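Side-chain contact in transcriptional regulator of the TetR/AcrR family (Thermobifida fusca YX, PDB 3DCF), which probably binds cis-regulatory DNA as a dimeric, all-helical repressor of the TetR/AcrR family, controlling transcription: residues Thr41-Glu46 with Tyr50-Asp55. Sequence-based numbering, arbitrary orientation.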
loop_
_atom_site.group_PDB
_atom_site.type_symbol
_atom_site.label_atom_id
_atom_site.label_comp_id
_atom_site.label_asym_id
_atom_site.label_seq_id
_atom_site.Cartn_x
_atom_site.Cartn_y
_atom_site.Cartn_z
ATOM N N THR A 41 -1.432 23.978 -12.110
ATOM C CA THR A 41 -1.693 23.463 -10.740
ATOM C C THR A 41 -2.860 24.210 -10.065
ATOM O O THR A 41 -3.761 23.573 -9.506
ATOM C CB THR A 41 -0.430 23.570 -9.814
ATOM O OG1 THR A 41 0.675 22.866 -10.405
ATOM C CG2 THR A 41 -0.712 22.994 -8.418
ATOM N N GLU A 42 -2.810 25.547 -10.106
ATOM C CA GLU A 42 -3.885 26.415 -9.582
ATOM C C GLU A 42 -5.211 26.153 -10.295
ATOM O O GLU A 42 -6.256 26.065 -9.651
ATOM C CB GLU A 42 -3.519 27.903 -9.736
ATOM C CG GLU A 42 -2.356 28.360 -8.819
ATOM C CD GLU A 42 -1.748 29.743 -9.158
ATOM O OE1 GLU A 42 -2.081 30.341 -10.211
ATOM O OE2 GLU A 42 -0.906 30.226 -8.359
ATOM N N LEU A 43 -5.144 25.995 -11.615
ATOM C CA LEU A 43 -6.324 25.773 -12.457
ATOM C C LEU A 43 -6.923 24.363 -12.259
ATOM O O LEU A 43 -8.146 24.225 -12.268
ATOM C CB LEU A 43 -5.969 26.067 -13.929
ATOM C CG LEU A 43 -7.015 26.383 -14.996
ATOM C CD1 LEU A 43 -7.906 27.564 -14.602
ATOM C CD2 LEU A 43 -6.286 26.685 -16.309
ATOM N N PHE A 44 -6.088 23.325 -12.082
ATOM C CA PHE A 44 -6.602 21.960 -11.769
ATOM C C PHE A 44 -7.235 21.879 -10.366
ATOM O O PHE A 44 -8.139 21.064 -10.143
ATOM C CB PHE A 44 -5.540 20.848 -11.896
ATOM C CG PHE A 44 -4.951 20.669 -13.292
ATOM C CD1 PHE A 44 -5.745 20.746 -14.460
ATOM C CD2 PHE A 44 -3.594 20.317 -13.430
ATOM C CE1 PHE A 44 -5.178 20.544 -15.735
ATOM C CE2 PHE A 44 -3.026 20.111 -14.692
ATOM C CZ PHE A 44 -3.821 20.224 -15.850
ATOM N N ARG A 45 -6.753 22.705 -9.434
ATOM C CA ARG A 45 -7.316 22.775 -8.083
ATOM C C ARG A 45 -8.714 23.410 -8.114
ATOM O O ARG A 45 -9.702 22.744 -7.803
ATOM C CB ARG A 45 -6.390 23.565 -7.145
ATOM N N GLU A 46 -8.783 24.674 -8.543
ATOM C CA GLU A 46 -10.035 25.454 -8.570
ATOM C C GLU A 46 -11.128 24.897 -9.484
ATOM O O GLU A 46 -12.295 24.888 -9.107
ATOM C CB GLU A 46 -9.762 26.930 -8.946
ATOM C CG GLU A 46 -11.035 27.849 -8.926
ATOM C CD GLU A 46 -10.769 29.336 -9.201
ATOM O OE1 GLU A 46 -9.609 29.800 -9.102
ATOM O OE2 GLU A 46 -11.751 30.045 -9.508
ATOM N N TYR A 50 -10.459 17.215 -15.196
ATOM C CA TYR A 50 -11.266 16.837 -16.378
ATOM C C TYR A 50 -12.032 17.994 -17.036
ATOM O O TYR A 50 -12.397 17.884 -18.209
ATOM C CB TYR A 50 -12.210 15.666 -16.061
ATOM C CG TYR A 50 -11.485 14.393 -15.636
ATOM C CD1 TYR A 50 -11.062 13.432 -16.581
ATOM C CD2 TYR A 50 -11.211 14.145 -14.279
ATOM C CE1 TYR A 50 -10.374 12.242 -16.167
ATOM C CE2 TYR A 50 -10.538 12.968 -13.860
ATOM C CZ TYR A 50 -10.124 12.030 -14.801
ATOM O OH TYR A 50 -9.477 10.903 -14.342
ATOM N N ALA A 51 -12.280 19.073 -16.285
ATOM C CA ALA A 51 -12.937 20.288 -16.800
ATOM C C ALA A 51 -11.943 21.302 -17.416
ATOM O O ALA A 51 -12.370 22.243 -18.103
ATOM C CB ALA A 51 -13.750 20.966 -15.681
ATOM N N THR A 52 -10.641 21.106 -17.165
ATOM C CA THR A 52 -9.559 21.997 -17.643
ATOM C C THR A 52 -8.851 21.437 -18.879
ATOM O O THR A 52 -8.441 20.289 -18.861
ATOM C CB THR A 52 -8.463 22.167 -16.539
ATOM O OG1 THR A 52 -9.075 22.517 -15.288
ATOM C CG2 THR A 52 -7.424 23.228 -16.935
ATOM N N SER A 53 -8.686 22.248 -19.924
ATOM C CA SER A 53 -7.969 21.847 -21.160
ATOM C C SER A 53 -6.675 22.665 -21.346
ATOM O O SER A 53 -6.372 23.553 -20.524
ATOM C CB SER A 53 -8.891 22.043 -22.357
ATOM O OG SER A 53 -9.349 23.375 -22.416
ATOM N N LEU A 54 -5.897 22.347 -22.391
ATOM C CA LEU A 54 -4.683 23.146 -22.735
ATOM C C LEU A 54 -5.025 24.570 -23.203
ATOM O O LEU A 54 -4.207 25.480 -23.039
ATOM C CB LEU A 54 -3.756 22.456 -23.764
ATOM C CG LEU A 54 -2.620 21.530 -23.286
ATOM C CD1 LEU A 54 -1.916 20.908 -24.502
ATOM C CD2 LEU A 54 -1.586 22.267 -22.419
ATOM N N ASP A 55 -6.214 24.738 -23.784
ATOM C CA ASP A 55 -6.752 26.056 -24.202
ATOM C C ASP A 55 -6.995 26.983 -23.003
ATOM O O ASP A 55 -6.748 28.183 -23.095
ATOM C CB ASP A 55 -8.079 25.869 -24.945
ATOM C CG ASP A 55 -7.925 25.049 -26.202
ATOM O OD1 ASP A 55 -7.466 25.624 -27.214
ATOM O OD2 ASP A 55 -8.269 23.837 -26.168
#
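Thr52 sets its side chain between Leu43 and Phe44 where, in the TetR-family DNA-binding domain, the chain leaves helix 31-46 and turns into helix 54-61, which opens the predicted helix-turn-helix motif. From its CB outward, the threonine divides its contacts: CB meets the Phe44 ring, CG2 meets Leu43 and Phe44, and OG1 goes to the turn. CB itself lies 3.7 Å from CD1 of Phe44, and the two side chains cross at about a right angle. The methyl CG2, placed anti to the backbone N of Thr52, reaches both hydrophobic side chains: it is 3.7 Å from CD2 of Leu43 and equally 3.7 Å from CE1 of Phe44, coming at the ring obliquely. That same torsion (chi1 -50°) sends the other branch, OG1, back to the turn after helix 31-46, where it hydrogen-bonds to the carbonyl O of Gly48. Threonine suits this place because one short, branched side chain offers a methyl to the apolar residues and a hydroxyl to the turn.

The partners are matched to more than one surface. Leu43, a branched aliphatic chain with CG swung anti to its backbone N (chi1 -159°), also touches Asp56, Ile57 and Arg60, while the broad ring of Phe44 also meets Tyr49 and Ile82, so that together they tie helix 31-46 to helices 54-61 and 75-98. Ser53 follows at the N-cap of helix 54-61, and on the backbone of Thr52 the carbonyl O accepts a hydrogen bond from NZ of Lys75.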